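Side-chain contacts in glycoside hydrolase family 5 (Aspergillus oryzae, PDB 6LA0), which acts as a secreted rutinosidase of glycoside hydrolase family 5 and may also release glucose from 1,3-beta-glucans and transfer glycosyl groups: residues K79-G84 against T123-H128; V12-F17 against Y326-C331; A95-L100 against I172-N177; K242-W247 against G290-F295. All blocks are in the same frame, centred on the assembly; numbering follows the deposited sequence.

Contact 1 of 4, residues K79-G84 against T123-H128; sequences KLASVG and TKYGMH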
# COMPACT_ATOMS: atom_id res chain seq x y z
N LYS A 79 14.20 -5.30 -13.31
CA LYS A 79 15.16 -5.08 -12.23
C LYS A 79 14.67 -5.68 -10.91
O LYS A 79 15.47 -6.21 -10.14
CB LYS A 79 15.43 -3.59 -12.06
CG LYS A 79 16.53 -3.31 -11.07
CD LYS A 79 16.86 -1.83 -11.04
CE LYS A 79 17.88 -1.45 -12.11
NZ LYS A 79 18.32 -0.05 -11.90
N LEU A 80 13.36 -5.60 -10.63
CA LEU A 80 12.84 -6.23 -9.41
C LEU A 80 13.01 -7.75 -9.45
O LEU A 80 13.45 -8.35 -8.47
CB LEU A 80 11.36 -5.87 -9.22
CG LEU A 80 11.11 -4.39 -8.91
CD1 LEU A 80 9.64 -4.01 -9.13
CD2 LEU A 80 11.56 -4.07 -7.48
N ALA A 81 12.68 -8.37 -10.59
CA ALA A 81 12.81 -9.81 -10.71
C ALA A 81 14.26 -10.28 -10.61
O ALA A 81 14.52 -11.37 -10.09
CB ALA A 81 12.21 -10.28 -12.04
N SER A 82 15.21 -9.46 -11.07
CA SER A 82 16.62 -9.87 -11.04
C SER A 82 17.12 -10.18 -9.63
O SER A 82 18.13 -10.88 -9.50
CB SER A 82 17.51 -8.78 -11.67
OG SER A 82 17.72 -7.70 -10.78
N VAL A 83 16.47 -9.67 -8.59
CA VAL A 83 16.84 -10.01 -7.22
C VAL A 83 15.79 -10.89 -6.55
O VAL A 83 15.91 -11.19 -5.35
CB VAL A 83 17.13 -8.76 -6.37
CG1 VAL A 83 18.46 -8.13 -6.79
CG2 VAL A 83 15.99 -7.77 -6.46
N GLY A 84 14.78 -11.32 -7.28
CA GLY A 84 13.84 -12.31 -6.77
C GLY A 84 12.59 -11.76 -6.14
O GLY A 84 11.97 -12.45 -5.33
N THR A 123 3.24 -13.15 -16.14
CA THR A 123 3.57 -14.05 -17.24
C THR A 123 5.05 -14.38 -17.27
O THR A 123 5.43 -15.54 -17.43
CB THR A 123 3.16 -13.42 -18.57
OG1 THR A 123 1.73 -13.31 -18.62
CG2 THR A 123 3.63 -14.28 -19.73
N LYS A 124 5.90 -13.37 -17.11
CA LYS A 124 7.33 -13.60 -17.27
C LYS A 124 7.97 -14.14 -16.00
O LYS A 124 8.87 -14.98 -16.08
CB LYS A 124 8.02 -12.31 -17.70
CG LYS A 124 9.49 -12.52 -17.94
CD LYS A 124 10.00 -11.63 -19.04
CE LYS A 124 11.48 -11.89 -19.24
NZ LYS A 124 12.22 -10.61 -19.41
N TYR A 125 7.52 -13.70 -14.82
CA TYR A 125 8.25 -13.97 -13.58
C TYR A 125 7.43 -14.68 -12.51
O TYR A 125 8.01 -15.07 -11.48
CB TYR A 125 8.79 -12.65 -12.99
CG TYR A 125 9.73 -11.95 -13.94
CD1 TYR A 125 10.93 -12.54 -14.32
CD2 TYR A 125 9.41 -10.70 -14.48
CE1 TYR A 125 11.79 -11.90 -15.20
CE2 TYR A 125 10.27 -10.06 -15.35
CZ TYR A 125 11.45 -10.67 -15.71
OH TYR A 125 12.30 -10.03 -16.58
N GLY A 126 6.13 -14.86 -12.70
CA GLY A 126 5.31 -15.54 -11.72
C GLY A 126 4.99 -14.76 -10.47
O GLY A 126 4.73 -15.37 -9.43
N MET A 127 5.00 -13.43 -10.52
CA MET A 127 4.75 -12.66 -9.31
C MET A 127 3.28 -12.69 -8.93
O MET A 127 2.39 -12.92 -9.76
CB MET A 127 5.20 -11.21 -9.49
CG MET A 127 6.68 -11.04 -9.87
SD MET A 127 7.21 -9.32 -9.77
CE MET A 127 8.80 -9.42 -10.59
N HIS A 128 3.02 -12.46 -7.64
CA HIS A 128 1.68 -12.25 -7.12
C HIS A 128 1.40 -10.76 -7.04
O HIS A 128 2.30 -9.97 -6.77
CB HIS A 128 1.53 -12.88 -5.73
CG HIS A 128 0.12 -12.96 -5.24
ND1 HIS A 128 -0.74 -13.97 -5.63
CD2 HIS A 128 -0.57 -12.19 -4.36
CE1 HIS A 128 -1.91 -13.80 -5.03
NE2 HIS A 128 -1.84 -12.73 -4.26

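Contact 2 of 4, residues V12-F17 against Y326-C331; sequences VNWTTF and YSQGSC. With NAG (2-acetamido-2-deoxy-beta-D-glucopyranose), chain C.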
# COMPACT_ATOMS: atom_id res chain seq x y z
N VAL A 12 -3.67 -18.69 -4.07
CA VAL A 12 -2.77 -18.47 -2.94
C VAL A 12 -3.53 -18.68 -1.64
O VAL A 12 -4.65 -18.18 -1.46
CB VAL A 12 -2.17 -17.06 -3.02
CG1 VAL A 12 -1.76 -16.58 -1.67
CG2 VAL A 12 -0.98 -17.03 -4.00
N ASN A 13 -2.91 -19.40 -0.71
CA ASN A 13 -3.43 -19.55 0.65
C ASN A 13 -2.48 -18.84 1.59
O ASN A 13 -1.35 -19.30 1.80
CB ASN A 13 -3.57 -21.02 1.01
CG ASN A 13 -4.26 -21.23 2.33
OD1 ASN A 13 -3.92 -20.60 3.34
ND2 ASN A 13 -5.24 -22.11 2.34
N TRP A 14 -2.93 -17.73 2.16
CA TRP A 14 -2.01 -16.86 2.87
C TRP A 14 -1.58 -17.43 4.22
O TRP A 14 -0.67 -16.87 4.84
CB TRP A 14 -2.64 -15.47 3.06
CG TRP A 14 -2.44 -14.54 1.86
CD1 TRP A 14 -3.40 -14.17 0.94
CD2 TRP A 14 -1.24 -13.86 1.47
NE1 TRP A 14 -2.86 -13.31 0.01
CE2 TRP A 14 -1.54 -13.10 0.31
CE3 TRP A 14 0.07 -13.82 1.98
CZ2 TRP A 14 -0.58 -12.31 -0.34
CZ3 TRP A 14 1.01 -13.03 1.33
CH2 TRP A 14 0.69 -12.29 0.19
N THR A 15 -2.20 -18.51 4.70
CA THR A 15 -1.67 -19.14 5.91
C THR A 15 -0.38 -19.91 5.65
O THR A 15 0.32 -20.25 6.61
CB THR A 15 -2.70 -20.08 6.56
OG1 THR A 15 -2.77 -21.30 5.82
CG2 THR A 15 -4.08 -19.43 6.61
N THR A 16 -0.08 -20.23 4.39
CA THR A 16 1.13 -20.95 3.99
C THR A 16 2.00 -20.18 3.00
O THR A 16 3.22 -20.34 3.01
CB THR A 16 0.77 -22.32 3.38
OG1 THR A 16 -0.10 -22.14 2.25
CG2 THR A 16 0.04 -23.19 4.41
N PHE A 17 1.40 -19.36 2.15
CA PHE A 17 2.15 -18.58 1.17
C PHE A 17 2.97 -17.49 1.85
O PHE A 17 2.51 -16.83 2.79
CB PHE A 17 1.15 -17.96 0.18
CG PHE A 17 1.77 -17.16 -0.92
CD1 PHE A 17 2.36 -17.78 -2.02
CD2 PHE A 17 1.73 -15.77 -0.89
CE1 PHE A 17 2.90 -17.02 -3.07
CE2 PHE A 17 2.28 -15.01 -1.94
CZ PHE A 17 2.87 -15.65 -3.02
N TYR A 326 8.34 -13.94 11.38
CA TYR A 326 7.13 -13.87 12.23
C TYR A 326 5.84 -13.75 11.42
O TYR A 326 4.80 -13.98 11.99
CB TYR A 326 7.25 -12.69 13.18
CG TYR A 326 8.27 -12.88 14.28
CD1 TYR A 326 7.98 -13.57 15.42
CD2 TYR A 326 9.53 -12.36 14.15
CE1 TYR A 326 8.92 -13.75 16.42
CE2 TYR A 326 10.48 -12.50 15.14
CZ TYR A 326 10.18 -13.21 16.28
OH TYR A 326 11.12 -13.37 17.24
N SER A 327 5.95 -13.42 10.15
CA SER A 327 4.74 -13.16 9.33
C SER A 327 4.84 -13.82 7.94
O SER A 327 5.59 -14.74 7.80
CB SER A 327 4.33 -11.69 9.44
OG SER A 327 4.81 -10.87 8.38
N GLN A 328 4.05 -13.37 6.97
CA GLN A 328 4.09 -14.02 5.64
C GLN A 328 4.99 -13.24 4.66
O GLN A 328 4.92 -13.50 3.51
CB GLN A 328 2.68 -14.20 5.06
CG GLN A 328 1.70 -14.81 6.04
CD GLN A 328 2.13 -16.18 6.54
OE1 GLN A 328 2.34 -17.09 5.76
NE2 GLN A 328 2.26 -16.32 7.83
N GLY A 329 5.77 -12.29 5.16
CA GLY A 329 6.64 -11.52 4.28
C GLY A 329 6.33 -10.03 4.30
O GLY A 329 5.60 -9.57 5.19
N SER A 330 6.84 -9.29 3.32
CA SER A 330 6.78 -7.83 3.39
C SER A 330 6.86 -7.23 2.00
O SER A 330 7.38 -7.84 1.06
CB SER A 330 7.91 -7.28 4.27
OG SER A 330 9.15 -7.50 3.64
N CYS A 331 6.36 -6.00 1.88
CA CYS A 331 6.55 -5.16 0.69
C CYS A 331 7.17 -3.84 1.12
O CYS A 331 6.57 -3.10 1.91
CB CYS A 331 5.23 -4.88 -0.04
SG CYS A 331 4.63 -6.25 -1.07
C1 NAG C . -5.95 -22.36 3.55
C2 NAG C . -7.36 -22.84 3.22
C3 NAG C . -8.15 -23.07 4.50
C4 NAG C . -7.39 -24.02 5.42
C5 NAG C . -5.98 -23.49 5.65
C6 NAG C . -5.12 -24.41 6.49
C7 NAG C . -8.90 -22.26 1.40
C8 NAG C . -9.52 -21.14 0.60
N2 NAG C . -8.04 -21.89 2.35
O3 NAG C . -9.44 -23.60 4.20
O4 NAG C . -8.07 -24.12 6.67
O5 NAG C . -5.31 -23.32 4.39
O6 NAG C . -5.07 -25.72 5.93
O7 NAG C . -9.18 -23.44 1.18

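Contact 3 of 4, residues A95-L100 against I172-N177; sequences AAWIKL and ISFVQN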
# COMPACT_ATOMS: atom_id res chain seq x y z
N ALA A 95 -10.72 6.41 -8.30
CA ALA A 95 -11.03 7.00 -9.60
C ALA A 95 -10.54 6.15 -10.77
O ALA A 95 -10.93 6.41 -11.91
CB ALA A 95 -10.42 8.40 -9.70
N ALA A 96 -9.64 5.20 -10.52
CA ALA A 96 -9.26 4.24 -11.55
C ALA A 96 -10.40 3.30 -11.90
O ALA A 96 -10.39 2.68 -12.97
CB ALA A 96 -8.06 3.41 -11.08
N TRP A 97 -11.39 3.19 -11.02
CA TRP A 97 -12.39 2.14 -11.09
C TRP A 97 -13.80 2.66 -11.31
O TRP A 97 -14.60 1.98 -11.96
CB TRP A 97 -12.33 1.30 -9.80
CG TRP A 97 -10.96 0.75 -9.50
CD1 TRP A 97 -10.06 1.23 -8.58
CD2 TRP A 97 -10.34 -0.40 -10.10
NE1 TRP A 97 -8.92 0.45 -8.58
CE2 TRP A 97 -9.07 -0.56 -9.50
CE3 TRP A 97 -10.76 -1.33 -11.07
CZ2 TRP A 97 -8.20 -1.58 -9.85
CZ3 TRP A 97 -9.89 -2.34 -11.42
CH2 TRP A 97 -8.63 -2.47 -10.81
N ILE A 98 -14.14 3.84 -10.77
CA ILE A 98 -15.43 4.47 -10.99
C ILE A 98 -15.22 5.95 -11.26
O ILE A 98 -14.17 6.53 -10.95
CB ILE A 98 -16.41 4.31 -9.80
CG1 ILE A 98 -15.89 5.07 -8.58
CG2 ILE A 98 -16.69 2.82 -9.50
CD1 ILE A 98 -16.93 5.12 -7.44
N LYS A 99 -16.23 6.56 -11.87
CA LYS A 99 -16.26 8.01 -12.08
C LYS A 99 -17.26 8.58 -11.08
O LYS A 99 -18.47 8.57 -11.33
CB LYS A 99 -16.62 8.38 -13.51
CG LYS A 99 -16.14 9.78 -13.90
CD LYS A 99 -16.90 10.95 -13.25
CE LYS A 99 -16.88 12.21 -14.13
NZ LYS A 99 -17.40 13.42 -13.41
N LEU A 100 -16.74 9.08 -9.98
CA LEU A 100 -17.58 9.60 -8.91
C LEU A 100 -17.97 11.04 -9.19
O LEU A 100 -17.08 11.88 -9.40
CB LEU A 100 -16.84 9.49 -7.58
CG LEU A 100 -17.60 9.88 -6.32
CD1 LEU A 100 -18.53 8.75 -6.00
CD2 LEU A 100 -16.65 10.13 -5.17
N ILE A 172 -13.21 -6.84 -8.78
CA ILE A 172 -13.51 -8.26 -8.92
C ILE A 172 -13.51 -8.66 -10.38
O ILE A 172 -12.91 -9.68 -10.77
CB ILE A 172 -14.85 -8.61 -8.24
CG1 ILE A 172 -14.74 -8.51 -6.71
CG2 ILE A 172 -15.29 -10.00 -8.64
CD1 ILE A 172 -16.09 -8.56 -6.00
N SER A 173 -14.19 -7.87 -11.22
CA SER A 173 -14.27 -8.17 -12.65
C SER A 173 -12.89 -8.15 -13.29
O SER A 173 -12.55 -9.05 -14.07
CB SER A 173 -15.22 -7.17 -13.32
OG SER A 173 -15.18 -7.26 -14.74
N PHE A 174 -12.08 -7.13 -12.97
CA PHE A 174 -10.69 -7.06 -13.46
C PHE A 174 -9.92 -8.34 -13.16
O PHE A 174 -9.24 -8.90 -14.03
CB PHE A 174 -9.99 -5.84 -12.84
CG PHE A 174 -8.55 -5.67 -13.27
CD1 PHE A 174 -7.51 -6.32 -12.59
CD2 PHE A 174 -8.23 -4.83 -14.33
CE1 PHE A 174 -6.19 -6.16 -12.99
CE2 PHE A 174 -6.91 -4.65 -14.72
CZ PHE A 174 -5.89 -5.32 -14.05
N VAL A 175 -10.01 -8.82 -11.91
CA VAL A 175 -9.35 -10.07 -11.52
C VAL A 175 -9.93 -11.25 -12.29
O VAL A 175 -9.19 -12.09 -12.82
CB VAL A 175 -9.47 -10.27 -10.00
CG1 VAL A 175 -8.97 -11.66 -9.59
CG2 VAL A 175 -8.76 -9.16 -9.26
N GLN A 176 -11.27 -11.33 -12.36
CA GLN A 176 -11.91 -12.48 -12.99
C GLN A 176 -11.56 -12.59 -14.47
O GLN A 176 -11.39 -13.70 -14.99
CB GLN A 176 -13.43 -12.38 -12.81
CG GLN A 176 -13.91 -12.84 -11.44
CD GLN A 176 -13.59 -14.29 -11.15
OE1 GLN A 176 -12.49 -14.63 -10.73
NE2 GLN A 176 -14.57 -15.18 -11.39
N ASN A 177 -11.47 -11.46 -15.17
CA ASN A 177 -11.19 -11.44 -16.60
C ASN A 177 -9.71 -11.21 -16.90
O ASN A 177 -9.35 -10.92 -18.05
CB ASN A 177 -12.06 -10.38 -17.28
CG ASN A 177 -13.54 -10.63 -17.03
OD1 ASN A 177 -14.25 -9.77 -16.51
ND2 ASN A 177 -13.99 -11.82 -17.35

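Contact 4 of 4, residues K242-W247 against G290-F295; sequences KPEQYW and GKFPVF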
# COMPACT_ATOMS: atom_id res chain seq x y z
N LYS A 242 -4.77 -1.04 14.35
CA LYS A 242 -5.05 -2.00 15.41
C LYS A 242 -4.22 -3.27 15.24
O LYS A 242 -3.77 -3.59 14.14
CB LYS A 242 -6.52 -2.37 15.41
CG LYS A 242 -7.49 -1.22 15.33
CD LYS A 242 -7.45 -0.34 16.56
CE LYS A 242 -8.81 0.31 16.77
NZ LYS A 242 -8.81 1.19 17.98
N PRO A 243 -4.00 -4.02 16.32
CA PRO A 243 -3.45 -5.37 16.16
C PRO A 243 -4.47 -6.28 15.50
O PRO A 243 -5.68 -6.06 15.60
CB PRO A 243 -3.15 -5.82 17.59
CG PRO A 243 -3.96 -4.91 18.47
CD PRO A 243 -4.04 -3.60 17.73
N GLU A 244 -3.98 -7.31 14.82
CA GLU A 244 -4.90 -8.28 14.23
C GLU A 244 -5.85 -8.83 15.29
O GLU A 244 -7.03 -9.08 15.00
CB GLU A 244 -4.13 -9.41 13.55
CG GLU A 244 -5.00 -10.60 13.10
CD GLU A 244 -5.07 -11.71 14.14
OE1 GLU A 244 -4.38 -11.61 15.18
OE2 GLU A 244 -5.82 -12.68 13.93
N GLN A 245 -5.39 -8.99 16.54
CA GLN A 245 -6.27 -9.53 17.57
C GLN A 245 -7.49 -8.65 17.84
O GLN A 245 -8.50 -9.16 18.36
CB GLN A 245 -5.48 -9.76 18.86
CG GLN A 245 -4.48 -10.89 18.75
CD GLN A 245 -3.09 -10.41 18.39
OE1 GLN A 245 -2.92 -9.51 17.55
NE2 GLN A 245 -2.08 -11.00 19.01
N TYR A 246 -7.42 -7.36 17.52
CA TYR A 246 -8.55 -6.46 17.70
C TYR A 246 -9.71 -6.83 16.78
O TYR A 246 -10.87 -6.61 17.14
CB TYR A 246 -8.12 -5.00 17.45
CG TYR A 246 -9.24 -3.97 17.52
CD1 TYR A 246 -10.03 -3.71 16.40
CD2 TYR A 246 -9.50 -3.26 18.69
CE1 TYR A 246 -11.07 -2.77 16.45
CE2 TYR A 246 -10.53 -2.32 18.75
CZ TYR A 246 -11.30 -2.08 17.62
OH TYR A 246 -12.32 -1.15 17.64
N TRP A 247 -9.41 -7.36 15.60
CA TRP A 247 -10.43 -7.65 14.59
C TRP A 247 -10.82 -9.11 14.52
O TRP A 247 -11.89 -9.44 13.99
CB TRP A 247 -9.94 -7.23 13.19
CG TRP A 247 -9.60 -5.77 13.05
CD1 TRP A 247 -8.35 -5.22 13.03
CD2 TRP A 247 -10.53 -4.68 12.87
NE1 TRP A 247 -8.44 -3.86 12.88
CE2 TRP A 247 -9.76 -3.50 12.78
CE3 TRP A 247 -11.92 -4.59 12.80
CZ2 TRP A 247 -10.34 -2.24 12.61
CZ3 TRP A 247 -12.50 -3.35 12.63
CH2 TRP A 247 -11.71 -2.19 12.53
N GLY A 290 -2.94 -16.18 15.14
CA GLY A 290 -3.03 -17.37 14.31
C GLY A 290 -4.40 -17.70 13.73
O GLY A 290 -4.51 -18.63 12.93
N LYS A 291 -5.47 -17.00 14.14
CA LYS A 291 -6.76 -17.25 13.51
C LYS A 291 -6.77 -16.78 12.06
O LYS A 291 -7.40 -17.41 11.21
CB LYS A 291 -7.89 -16.58 14.31
CG LYS A 291 -9.30 -16.92 13.79
CD LYS A 291 -10.38 -16.06 14.43
CE LYS A 291 -11.76 -16.44 13.90
NZ LYS A 291 -12.86 -15.65 14.54
N PHE A 292 -6.05 -15.69 11.77
CA PHE A 292 -5.82 -15.20 10.42
C PHE A 292 -4.35 -14.84 10.26
O PHE A 292 -3.70 -14.42 11.22
CB PHE A 292 -6.68 -13.97 10.11
CG PHE A 292 -8.16 -14.21 10.19
CD1 PHE A 292 -8.82 -14.87 9.17
CD2 PHE A 292 -8.88 -13.74 11.28
CE1 PHE A 292 -10.20 -15.09 9.24
CE2 PHE A 292 -10.26 -13.96 11.36
CZ PHE A 292 -10.92 -14.63 10.34
N PRO A 293 -3.80 -14.95 9.04
CA PRO A 293 -2.39 -14.63 8.83
C PRO A 293 -2.15 -13.13 8.64
O PRO A 293 -3.07 -12.34 8.40
CB PRO A 293 -2.05 -15.40 7.54
CG PRO A 293 -3.35 -15.39 6.77
CD PRO A 293 -4.46 -15.42 7.81
N VAL A 294 -0.87 -12.75 8.74
CA VAL A 294 -0.43 -11.35 8.73
C VAL A 294 0.62 -11.14 7.63
O VAL A 294 1.53 -11.96 7.48
CB VAL A 294 0.16 -10.93 10.09
CG1 VAL A 294 0.71 -9.52 10.02
CG2 VAL A 294 -0.89 -11.05 11.19
N PHE A 295 0.48 -10.04 6.90
CA PHE A 295 1.43 -9.59 5.89
C PHE A 295 1.82 -8.15 6.19
O PHE A 295 0.98 -7.35 6.60
CB PHE A 295 0.84 -9.71 4.46
CG PHE A 295 1.82 -9.41 3.34
CD1 PHE A 295 2.79 -10.34 2.98
CD2 PHE A 295 1.75 -8.22 2.64
CE1 PHE A 295 3.68 -10.07 1.93
CE2 PHE A 295 2.63 -7.94 1.59
CZ PHE A 295 3.59 -8.87 1.24

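Contact 1 of 4, residues K79-G84 against T123-H128
Tyr125 and Ala81 meet where two helices run out side by side, the aromatic ring lying flat against a single methyl group. From its CB, Tyr125 swings CG over beside its own backbone N (chi1 -59°), which carries the ring toward the other helix, one face turned to Ala81. CB of Ala81 sits above that face, 3.4 Å from the Tyr125 ring centroid and only 9° off the ring normal, which makes a well-centred CH-pi contact; the nearest ring carbon is CD1 of Tyr125, 3.5 Å from CB of Ala81. The opposite face is covered by CG of Lys124. At the tip, OH of Tyr125 takes part in a hydrogen bond with Asp78 and accepts another from NZ of Lys124 at 2.9 Å, so the ring is held at its far end as well as across both faces. Deeper in, Met127 runs extended beyond CG and sets its CE 3.8 Å from CB of Ala81. Behind Ala81 the chain closes in a Schellman motif with Gly84 as its C-prime residue. The contact thus joins the C-terminal ends of helices 74-81 and 110-125, with Met127 reaching inward to Leu88 of strand 87-92.

Contact 2 of 4, residues V12-F17 against Y326-C331
Beside the place where the first and last strands of the barrel pair, Gln328, just before strand 329-332, packs against the loop Val12-Phe17 that leads into strand 19-23. Its side chain carries nearly all of the contact. CG lies beside the backbone N and the chain then bends (chi2 -59°), folding the glutamine over the backbone of the loop instead of letting it extend. CB of Gln328 rests 3.5 Å from O of Phe17, and CG of Gln328 comes within 3.4 Å of O of Trp14. The terminal amide faces these same two carbonyls, although its rotation about the last bond is uncertain. At the edge of the indole, CE3 of Trp14 is 4.1 Å from CB of Gln328, and the ring and amide planes stand 86° apart. This is the seam of a TIM barrel: the backbone of Gln328 bonds to Ala19 on one strand and Val294 on another. The loop itself is shaped by Asn13, whose OD1 accepts from N of Thr15 at 3.0 Å in an Asx turn and from OG1 of Thr15 at 2.8 Å, the latter from above the carbonyl plane. O of Asn13 receives the backbone N of both Thr16 and Phe17. The other branch of the same amide, ND2 of Asn13, is bonded covalently to C1 of an N-linked NAG at 1.4 Å, while OG1 of Thr15 lies 3.5 Å from the sugar's O5.

Contact 3 of 4, residues A95-L100 against I172-N177
Trp97 points the outer rim of its indole at the face of Phe174, with CH2 about 4.0 Å above the plane of the phenyl ring and displaced toward its rim. The two side chains cross at about a right angle. Their planes are 88° apart and the centroids of the Trp97 six-membered ring and the Phe174 ring are 5.6 Å apart, an offset edge-to-face pair. The closest touch is lower down, where CZ3 of Trp97 meets CB of Phe174 at 3.8 Å, so the benzo edge bears on the root of the phenylalanine as well as on its ring. Phe174 comes off the helix with CG anti to the backbone N (chi1 179°) and its CB facing the tryptophan. The methyl of Ala96 covers part of one face of the indole, and NE1 of Trp97 is hydrogen-bonded to OG1 of Thr92, which fixes the far side of the ring system. Leu114 of helix 110-125 touches both aromatic side chains. The pair therefore joins the loop after strand 87-92 to the C-terminal part of helix 158-176, packing between a beta-alpha loop and the outer helical layer of the TIM barrel, as expected of a family 5 enzyme.

Contact 4 of 4, residues K242-W247 against G290-F295
Two torsions send Glu244 across to the strand side: CG is anti to the backbone N (chi1 171°), and the chain then bends sharply (chi2 -93°), turning the carboxylate over the Lys291-Phe292 backbone. Phe292 answers with CG beside its own N (chi1 -61°), which brings one edge of its ring up to the acid. OE2 of Glu244 lies near the plane of that ring, 4.2 Å from CD2 of Phe292. The same oxygen is 3.7 Å from N of Phe292, an approach without a hydrogen bond. The hydrogen bond is made by the other oxygen: OE1 of Glu244 accepts from the backbone N of Asp289, just before Gly290, tying the glutamate to the loop that leads into the strand. Asp289 in turn accepts from N of Lys291 with OD1, a second bond within this loop. Between them the residues join helix 244-248 to the start of strand 294-303, two elements of the TIM barrel, at a buried position. Nearer the backbone the contact becomes apolar, with CB of Glu244 4.3 Å from CG2 of Val294. Phe259 of the neighbouring strand 257-265 touches the glutamate too, and Leu257 of that strand packs on Phe292. Lys291 runs fully extended, and its NZ is hydrogen-bonded to O of Ser248 and O of Leu251, so the strand-side segment grips the chain at and beyond the end of the short helix. Within that helix, CD1 of Tyr246 lies 3.6 Å above the face of Trp247, whose NE1 is hydrogen-bonded to O of Gly239.

Contact 2 opens first, in the N-terminal loop, and closes last, more than 300 residues on; the other three nest inside the loop it makes. Contact 1 opens at the end of helix 74-81, contact 3 opens in the loop after strand 87-92, contact 1 closes at helix 110-125, and contact 3 closes on helix 158-176, so these two cross. Contact 4 follows both in series, linking helix 244-248 to strand 294-303. In space, contacts 2 and 4 adjoin, their centres 12 Å apart, through the pairing of the last two strands. His128 brings contact 1 against Val12, Trp14 and Phe17 of contact 2, while contact 3 touches none of the others.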